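Local atomic coordinates of acetyl-CoA acetyltransferase (Elizabethkingia anophelis NUHP1, PDB entry 6BN2), a protein that probably catalyses the reversible thiolase condensation of two acetyl-CoA molecules into acetoacetyl-CoA and free coenzyme A. Residues Glu55-Tyr60 with Gly113-Ile118; Ile14-Arg19 with Asp47-Asn52; Gly38-Lys43 with Glu205-Ser210. One frame throughout, in Å; residues are numbered along the deposited sequence.

Contact 1 of 3, residues Glu55-Tyr60 with Gly113-Ile118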
loop_
_atom_site.group_PDB
_atom_site.type_symbol
_atom_site.label_atom_id
_atom_site.label_comp_id
_atom_site.label_asym_id
_atom_site.label_seq_id
_atom_site.Cartn_x
_atom_site.Cartn_y
_atom_site.Cartn_z
ATOM N N GLU A 55 6.868 8.308 -20.434
ATOM C CA GLU A 55 8.118 7.724 -19.965
ATOM C C GLU A 55 7.977 7.067 -18.595
ATOM O O GLU A 55 8.830 6.244 -18.226
ATOM C CB GLU A 55 9.203 8.793 -19.892
ATOM C CG GLU A 55 9.639 9.362 -21.251
ATOM C CD GLU A 55 10.593 8.454 -22.013
ATOM O OE1 GLU A 55 10.973 7.389 -21.478
ATOM O OE2 GLU A 55 10.988 8.819 -23.144
ATOM N N ILE A 56 6.938 7.421 -17.834
ATOM C CA ILE A 56 6.766 6.911 -16.468
ATOM C C ILE A 56 6.253 5.476 -16.519
ATOM O O ILE A 56 5.218 5.201 -17.135
ATOM C CB ILE A 56 5.806 7.808 -15.670
ATOM C CG1 ILE A 56 6.397 9.208 -15.505
ATOM C CG2 ILE A 56 5.504 7.185 -14.299
ATOM C CD1 ILE A 56 7.819 9.210 -14.908
ATOM N N GLN A 57 6.959 4.554 -15.853
ATOM C CA GLN A 57 6.611 3.132 -15.963
ATOM C C GLN A 57 5.837 2.591 -14.771
ATOM O O GLN A 57 5.320 1.461 -14.843
ATOM C CB GLN A 57 7.877 2.296 -16.163
ATOM C CG GLN A 57 8.505 2.550 -17.531
ATOM C CD GLN A 57 9.862 1.887 -17.652
ATOM O OE1 GLN A 57 10.893 2.500 -17.370
ATOM N NE2 GLN A 57 9.867 0.614 -18.050
ATOM N N ASP A 58 5.740 3.355 -13.687
ATOM C CA ASP A 58 5.014 2.938 -12.493
ATOM C C ASP A 58 4.849 4.183 -11.636
ATOM O O ASP A 58 5.555 5.182 -11.814
ATOM C CB ASP A 58 5.758 1.829 -11.723
ATOM C CG ASP A 58 4.810 0.839 -11.030
ATOM O OD1 ASP A 58 3.668 1.216 -10.681
ATOM O OD2 ASP A 58 5.241 -0.317 -10.807
ATOM N N VAL A 59 3.895 4.112 -10.720
ATOM C CA VAL A 59 3.588 5.195 -9.789
ATOM C C VAL A 59 3.331 4.538 -8.444
ATOM O O VAL A 59 2.414 3.714 -8.335
ATOM C CB VAL A 59 2.342 5.991 -10.208
ATOM C CG1 VAL A 59 2.008 7.066 -9.146
ATOM C CG2 VAL A 59 2.508 6.646 -11.598
ATOM N N TYR A 60 4.103 4.918 -7.424
ATOM C CA TYR A 60 3.874 4.462 -6.049
ATOM C C TYR A 60 3.510 5.675 -5.213
ATOM O O TYR A 60 4.302 6.619 -5.130
ATOM C CB TYR A 60 5.112 3.816 -5.430
ATOM C CG TYR A 60 5.609 2.532 -6.064
ATOM C CD1 TYR A 60 6.866 2.042 -5.733
ATOM C CD2 TYR A 60 4.841 1.821 -6.991
ATOM C CE1 TYR A 60 7.353 0.880 -6.286
ATOM C CE2 TYR A 60 5.331 0.652 -7.562
ATOM C CZ TYR A 60 6.581 0.181 -7.202
ATOM O OH TYR A 60 7.079 -1.002 -7.738
ATOM N N GLY A 113 16.276 -3.612 -11.981
ATOM C CA GLY A 113 16.316 -3.633 -13.426
ATOM C C GLY A 113 14.975 -3.527 -14.111
ATOM O O GLY A 113 14.919 -3.636 -15.342
ATOM N N ASP A 114 13.897 -3.291 -13.365
ATOM C CA ASP A 114 12.564 -3.447 -13.929
ATOM C C ASP A 114 12.008 -2.177 -14.541
ATOM O O ASP A 114 11.181 -2.260 -15.461
ATOM C CB ASP A 114 11.593 -3.942 -12.859
ATOM C CG ASP A 114 11.906 -5.341 -12.428
ATOM O OD1 ASP A 114 12.036 -6.199 -13.323
ATOM O OD2 ASP A 114 12.033 -5.567 -11.206
ATOM N N VAL A 115 12.422 -1.005 -14.057
ATOM C CA VAL A 115 11.954 0.257 -14.626
ATOM C C VAL A 115 13.129 1.214 -14.756
ATOM O O VAL A 115 14.107 1.137 -14.001
ATOM C CB VAL A 115 10.848 0.923 -13.778
ATOM C CG1 VAL A 115 9.605 -0.003 -13.666
ATOM C CG2 VAL A 115 11.397 1.293 -12.408
ATOM N N GLU A 116 13.013 2.133 -15.719
ATOM C CA GLU A 116 13.988 3.200 -15.921
ATOM C C GLU A 116 13.494 4.553 -15.434
ATOM O O GLU A 116 14.314 5.448 -15.209
ATOM C CB GLU A 116 14.345 3.319 -17.407
ATOM C CG GLU A 116 14.886 2.026 -18.012
ATOM C CD GLU A 116 16.276 1.697 -17.523
ATOM O OE1 GLU A 116 17.212 2.532 -17.707
ATOM O OE2 GLU A 116 16.442 0.595 -16.967
ATOM N N ALA A 117 12.181 4.724 -15.265
ATOM C CA ALA A 117 11.629 5.984 -14.788
ATOM C C ALA A 117 10.364 5.662 -14.020
ATOM O O ALA A 117 9.539 4.880 -14.505
ATOM C CB ALA A 117 11.311 6.952 -15.940
ATOM N N ILE A 118 10.220 6.262 -12.838
ATOM C CA ILE A 118 9.141 5.897 -11.928
ATOM C C ILE A 118 8.805 7.107 -11.064
ATOM O O ILE A 118 9.689 7.900 -10.715
ATOM C CB ILE A 118 9.541 4.652 -11.097
ATOM C CG1 ILE A 118 8.411 4.231 -10.142
ATOM C CG2 ILE A 118 10.852 4.862 -10.341
ATOM C CD1 ILE A 118 8.608 2.784 -9.599
HETATM O O HOH W 1 12.328 -0.868 -18.440
#
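Over one face of the Tyr60 ring sits the Ile118 methyl CD1, 4.1 Å from the ring centroid and 16° off the ring normal, a CH-pi contact displaced toward the CE1 and CZ rim. Ile118 reaches it because CG1 lies anti to the backbone N (chi1 -179°) and the chain runs on extended; on the way CG1 passes 3.4 Å from Asp58 O, and CD1 also touches Asp58 CB. The Asp58 carboxylate turns back on its own chain, at the start of the strand: OD1 takes Val59 N on its anti side, while OD2 pairs with Lys101 of the second subunit. The third flat group, the Gln57 amide, does most of the polar work. Glu116 N donates to Gln57 OE1 at 2.7 Å, nearly straight at 164° but well tilted from the amide plane, and Ala117 N adds a weak second bond to the same oxygen. On the other branch, Gln57 NE2 gives a hydrogen bond of 2.9 Å to a water that is weakly bound to Asp114 O. OE1 thus receives two successive N-H groups where the loop enters strand 117-125, while NE2 is joined to that loop only loosely, through the water. Gln57 N meets Ala117 O at 2.9 Å, whereas the buried Asp58 N has no partner in the model. The contact marks where parallel strands 59-62 and 117-125 begin to run side by side; helix 98-111 packs on Tyr60, Val115 and Ile118, and strand 258-268 supplies Val265, Met267 and Leu266 against Ile56, Ala117 and Ile118.

Contact 2 of 3, residues Ile14-Arg19 with Asp47-Asn52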
loop_
_atom_site.group_PDB
_atom_site.type_symbol
_atom_site.label_atom_id
_atom_site.label_comp_id
_atom_site.label_asym_id
_atom_site.label_seq_id
_atom_site.Cartn_x
_atom_site.Cartn_y
_atom_site.Cartn_z
ATOM N N ILE A 14 17.218 11.247 -8.496
ATOM C CA ILE A 14 15.988 12.022 -8.371
ATOM C C ILE A 14 16.102 13.164 -9.360
ATOM O O ILE A 14 17.003 14.006 -9.230
ATOM C CB ILE A 14 15.792 12.551 -6.942
ATOM C CG1 ILE A 14 15.660 11.383 -5.958
ATOM C CG2 ILE A 14 14.549 13.445 -6.877
ATOM C CD1 ILE A 14 15.842 11.818 -4.503
ATOM N N VAL A 15 15.218 13.190 -10.359
ATOM C CA VAL A 15 15.308 14.213 -11.399
ATOM C C VAL A 15 14.296 15.337 -11.192
ATOM O O VAL A 15 14.457 16.409 -11.789
ATOM C CB VAL A 15 15.176 13.609 -12.820
ATOM C CG1 VAL A 15 16.413 12.765 -13.159
ATOM C CG2 VAL A 15 13.894 12.800 -12.988
ATOM N N SER A 16 13.265 15.126 -10.380
ATOM C CA SER A 16 12.385 16.222 -9.991
ATOM C C SER A 16 11.733 15.850 -8.669
ATOM O O SER A 16 11.638 14.672 -8.314
ATOM C CB SER A 16 11.331 16.513 -11.063
ATOM O OG SER A 16 10.471 15.404 -11.209
ATOM N N ALA A 17 11.301 16.875 -7.938
ATOM C CA ALA A 17 10.774 16.679 -6.586
ATOM C C ALA A 17 9.951 17.896 -6.204
ATOM O O ALA A 17 10.493 19.008 -6.145
ATOM C CB ALA A 17 11.920 16.466 -5.585
ATOM N N VAL A 18 8.647 17.710 -5.965
ATOM C CA VAL A 18 7.776 18.847 -5.653
ATOM C C VAL A 18 6.770 18.447 -4.581
ATOM O O VAL A 18 6.602 17.271 -4.246
ATOM C CB VAL A 18 7.014 19.381 -6.886
ATOM C CG1 VAL A 18 7.957 19.743 -8.018
ATOM C CG2 VAL A 18 5.971 18.325 -7.359
ATOM N N ARG A 19 6.081 19.459 -4.047
ATOM C CA ARG A 19 5.021 19.213 -3.076
ATOM C C ARG A 19 3.958 20.286 -3.233
ATOM O O ARG A 19 4.265 21.401 -3.647
ATOM C CB ARG A 19 5.553 19.250 -1.638
ATOM C CG ARG A 19 6.122 20.641 -1.245
ATOM C CD ARG A 19 6.540 20.556 0.194
ATOM N NE ARG A 19 6.973 21.798 0.836
ATOM C CZ ARG A 19 6.166 22.605 1.521
ATOM N NH1 ARG A 19 4.852 22.377 1.552
ATOM N NH2 ARG A 19 6.677 23.648 2.162
ATOM N N ASP A 47 6.036 18.415 -14.882
ATOM C CA ASP A 47 6.144 19.720 -15.530
ATOM C C ASP A 47 7.499 20.376 -15.281
ATOM O O ASP A 47 7.988 21.117 -16.145
ATOM C CB ASP A 47 5.015 20.636 -15.042
ATOM C CG ASP A 47 3.656 20.329 -15.689
ATOM O OD1 ASP A 47 3.593 19.587 -16.694
ATOM O OD2 ASP A 47 2.633 20.860 -15.190
ATOM N N LYS A 48 8.115 20.133 -14.115
ATOM C CA LYS A 48 9.401 20.754 -13.798
ATOM C C LYS A 48 10.479 20.377 -14.798
ATOM O O LYS A 48 11.407 21.161 -15.038
ATOM C CB LYS A 48 9.881 20.343 -12.398
ATOM C CG LYS A 48 9.156 21.018 -11.244
ATOM C CD LYS A 48 9.628 22.456 -11.036
ATOM C CE LYS A 48 8.913 23.097 -9.842
ATOM N NZ LYS A 48 9.317 24.539 -9.654
ATOM N N ILE A 49 10.396 19.177 -15.364
ATOM C CA ILE A 49 11.399 18.678 -16.290
ATOM C C ILE A 49 10.827 18.449 -17.686
ATOM O O ILE A 49 11.480 17.818 -18.521
ATOM C CB ILE A 49 12.056 17.397 -15.746
ATOM C CG1 ILE A 49 10.987 16.385 -15.316
ATOM C CG2 ILE A 49 12.934 17.739 -14.543
ATOM C CD1 ILE A 49 11.539 15.008 -14.971
ATOM N N ASN A 50 9.616 18.957 -17.947
ATOM C CA ASN A 50 8.952 18.821 -19.246
ATOM C C ASN A 50 8.960 17.370 -19.720
ATOM O O ASN A 50 9.220 17.075 -20.885
ATOM C CB ASN A 50 9.597 19.736 -20.291
ATOM C CG ASN A 50 8.716 19.937 -21.513
ATOM O OD1 ASN A 50 7.489 19.848 -21.429
ATOM N ND2 ASN A 50 9.338 20.203 -22.652
ATOM N N LEU A 51 8.660 16.451 -18.805
ATOM C CA LEU A 51 8.794 15.032 -19.113
ATOM C C LEU A 51 7.558 14.511 -19.835
ATOM O O LEU A 51 6.427 14.736 -19.390
ATOM C CB LEU A 51 9.021 14.220 -17.831
ATOM C CG LEU A 51 9.291 12.727 -18.059
ATOM C CD1 LEU A 51 10.583 12.493 -18.836
ATOM C CD2 LEU A 51 9.340 12.000 -16.721
ATOM N N ASN A 52 7.780 13.818 -20.946
ATOM C CA ASN A 52 6.713 13.087 -21.626
ATOM C C ASN A 52 6.094 12.111 -20.630
ATOM O O ASN A 52 6.804 11.224 -20.138
ATOM C CB ASN A 52 7.298 12.350 -22.834
ATOM C CG ASN A 52 6.275 11.499 -23.576
ATOM O OD1 ASN A 52 5.119 11.386 -23.178
ATOM N ND2 ASN A 52 6.709 10.899 -24.677
#
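Ile49 packs against Val15 and Ser16 with both of its branches, and Lys48 lies over Val18; these two patches make up a contact that is entirely van der Waals in character. In the first, the Ile49 methyl CG2 comes down on the backbone, 3.4 Å from Val15 O, and also faces Ser16 CB. The longer branch lies beside it: Ile49 CD1 meets Val15 CG2 at 3.8 Å, the two side chains crossing at about a right angle. With chi1 of Ile49 at 50°, CG1 lies between the backbone N and the carbonyl carbon, and both branches face the strand. In the second patch Lys48 bends once at chi2 (-77°) and then runs extended past the methyl Val18 CG1, which touches Lys48 CG at 3.7 Å and Lys48 CE at 3.9 Å.

This is helix-on-sheet packing of the layered thiolase fold. Strand 12-24 runs inside the mixed sheet, with strand 258-268 antiparallel beside it; helix 34-48 lies against one side, and helix 358-375 meets Ala17 from the other. The helix finishes here in a Schellman motif, with Asn50 at positive phi as its C-prime residue, Leu51 N bonded to Leu46 O, and a weak bond of 3.3 Å from Asn50 N to Asp47 O.

The polar ends find partners just beyond the two segments. Lys48 NZ, beyond the methylenes that cover Val18, forms a salt bridge with Glu204. Ser16 is modelled in two conformers; in the one described here OG bonds to Ala45 O and so ties strand 12-24 to helix 34-48, a link that is doubtful for the other copy.

Contact 3 of 3, residues Gly38-Lys43 with Glu205-Ser210; sequences GAVAIK and EVVPVS
Val40 carries this contact, and its side chain can be followed outward from the helix. CB leaves the helix in the direction of residues 205-210, but CB itself stays behind and the touching is left to the methyl CG1. That branch lies anti to the backbone N (chi1 171°), beside the carbonyl carbon, and there it reaches three neighbours. Closest is the backbone of residues 205-210: Val40 CG1 stands 3.5 Å from Pro208 O. Next comes Val209, whose side chain crosses that of Val40 at about a right angle and brings its CG2 within 4.1 Å of Val40 CG1. The third is Val207, with CG2 at 4.2 Å from Val40 CG1. One methyl of the helix thus sits against a carbonyl and the ends of two valines spaced two residues apart along an extended chain.

Val207 CG2 has a second task. It leans on the helix backbone as well, 4.0 Å from Val40 O and 4.4 Å from Ala41 CA. The helix is regular here, with Ile42 N bonded to Gly38 O, and the packing on it is light.

Val207 also rests on Val18 and Val209 on Thr20, so residues 205-210 run beside strand 12-24 where they meet the helix. Ala41 turns to Ala261 and Ala263 of strand 258-268. Strand 209-211, which pairs antiparallel with strand 219-221, belongs to the long excursion between strands 117-125 and 258-268, consistent with the loop domain that thiolases carry in their N-terminal half; here it is laid against helix 34-48, which covers the large sheet.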
loop_
_atom_site.group_PDB
_atom_site.type_symbol
_atom_site.label_atom_id
_atom_site.label_comp_id
_atom_site.label_asym_id
_atom_site.label_seq_id
_atom_site.Cartn_x
_atom_site.Cartn_y
_atom_site.Cartn_z
ATOM N N GLY A 38 -2.683 14.477 -4.927
ATOM C CA GLY A 38 -1.642 13.659 -5.536
ATOM C C GLY A 38 -1.462 13.977 -7.010
ATOM O O GLY A 38 -0.334 14.047 -7.504
ATOM N N ALA A 39 -2.576 14.170 -7.728
ATOM C CA ALA A 39 -2.500 14.548 -9.141
ATOM C C ALA A 39 -1.738 15.855 -9.336
ATOM O O ALA A 39 -0.930 15.972 -10.265
ATOM C CB ALA A 39 -3.904 14.670 -9.729
ATOM N N VAL A 40 -1.996 16.852 -8.482
ATOM C CA VAL A 40 -1.302 18.134 -8.601
ATOM C C VAL A 40 0.196 17.947 -8.401
ATOM O O VAL A 40 1.018 18.521 -9.138
ATOM C CB VAL A 40 -1.879 19.150 -7.594
ATOM C CG1 VAL A 40 -1.010 20.416 -7.567
ATOM C CG2 VAL A 40 -3.334 19.509 -7.959
ATOM N N ALA A 41 0.577 17.143 -7.398
ATOM C CA ALA A 41 1.997 16.956 -7.126
ATOM C C ALA A 41 2.668 16.186 -8.256
ATOM O O ALA A 41 3.763 16.551 -8.701
ATOM C CB ALA A 41 2.195 16.242 -5.781
ATOM N N ILE A 42 2.024 15.119 -8.742
ATOM C CA ILE A 42 2.637 14.335 -9.810
ATOM C C ILE A 42 2.774 15.175 -11.070
ATOM O O ILE A 42 3.823 15.177 -11.722
ATOM C CB ILE A 42 1.826 13.054 -10.078
ATOM C CG1 ILE A 42 1.881 12.116 -8.879
ATOM C CG2 ILE A 42 2.379 12.349 -11.321
ATOM C CD1 ILE A 42 0.859 10.946 -8.995
ATOM N N LYS A 43 1.711 15.898 -11.446
ATOM C CA LYS A 43 1.808 16.735 -12.635
ATOM C C LYS A 43 2.887 17.791 -12.455
ATOM O O LYS A 43 3.650 18.072 -13.379
ATOM C CB LYS A 43 0.466 17.396 -12.940
ATOM C CG LYS A 43 0.525 18.290 -14.180
ATOM C CD LYS A 43 -0.858 18.613 -14.702
ATOM C CE LYS A 43 -0.763 19.325 -16.054
ATOM N NZ LYS A 43 -0.054 20.618 -15.909
ATOM N N GLU A 205 10.199 24.276 -4.563
ATOM C CA GLU A 205 9.613 22.946 -4.406
ATOM C C GLU A 205 8.088 22.943 -4.382
ATOM O O GLU A 205 7.492 21.880 -4.600
ATOM C CB GLU A 205 10.137 22.284 -3.126
ATOM C CG GLU A 205 9.568 22.841 -1.817
ATOM C CD GLU A 205 10.386 22.410 -0.585
ATOM O OE1 GLU A 205 9.793 21.861 0.369
ATOM O OE2 GLU A 205 11.631 22.638 -0.559
ATOM N N VAL A 206 7.441 24.072 -4.099
ATOM C CA VAL A 206 5.993 24.089 -3.892
ATOM C C VAL A 206 5.283 24.359 -5.209
ATOM O O VAL A 206 5.610 25.311 -5.931
ATOM C CB VAL A 206 5.597 25.123 -2.826
ATOM C CG1 VAL A 206 4.072 25.278 -2.782
ATOM C CG2 VAL A 206 6.128 24.696 -1.459
ATOM N N VAL A 207 4.324 23.510 -5.538
ATOM C CA VAL A 207 3.462 23.705 -6.698
ATOM C C VAL A 207 2.069 24.052 -6.191
ATOM O O VAL A 207 1.551 23.364 -5.302
ATOM C CB VAL A 207 3.441 22.473 -7.625
ATOM C CG1 VAL A 207 4.817 22.312 -8.279
ATOM C CG2 VAL A 207 3.054 21.193 -6.879
ATOM N N PRO A 208 1.447 25.097 -6.706
ATOM C CA PRO A 208 0.180 25.563 -6.137
ATOM C C PRO A 208 -0.987 24.671 -6.526
ATOM O O PRO A 208 -0.949 23.932 -7.515
ATOM C CB PRO A 208 0.015 26.952 -6.748
ATOM C CG PRO A 208 0.740 26.828 -8.093
ATOM C CD PRO A 208 1.946 25.972 -7.784
ATOM N N VAL A 209 -2.054 24.787 -5.738
ATOM C CA VAL A 209 -3.305 24.075 -5.974
ATOM C C VAL A 209 -4.361 25.098 -6.341
ATOM O O VAL A 209 -4.596 26.041 -5.580
ATOM C CB VAL A 209 -3.754 23.283 -4.734
ATOM C CG1 VAL A 209 -5.070 22.562 -5.026
ATOM C CG2 VAL A 209 -2.674 22.313 -4.288
ATOM N N SER A 210 -5.011 24.900 -7.482
ATOM C CA SER A 210 -6.125 25.747 -7.882
ATOM C C SER A 210 -7.410 25.120 -7.363
ATOM O O SER A 210 -7.661 23.933 -7.592
ATOM C CB SER A 210 -6.166 25.894 -9.403
ATOM O OG SER A 210 -7.267 26.683 -9.803
#

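Helix 34-48 is shared by contacts 2 and 3: contact 3 uses its middle and contact 2 its end, their centres about 11 Å apart. Between those two, Arg19 NE forms a salt bridge of 2.9 Å with Glu205 OE1, and Val207 N approaches Arg19 O at 2.8 Å, probably a hydrogen bond. Contact 1 lies farther across the sheet, its centre about 14 Å from that of contact 2; Ile56 CD1 touches Leu51 CD2 at 3.7 Å. It reaches contact 3 through Val59 CG1 and Ile42 CD1, 4.0 Å apart. All three lie away from the predicted catalytic residues Cys96, His356 and Cys386; a bound calcium ion is about 14 Å from the Pro208 side chain.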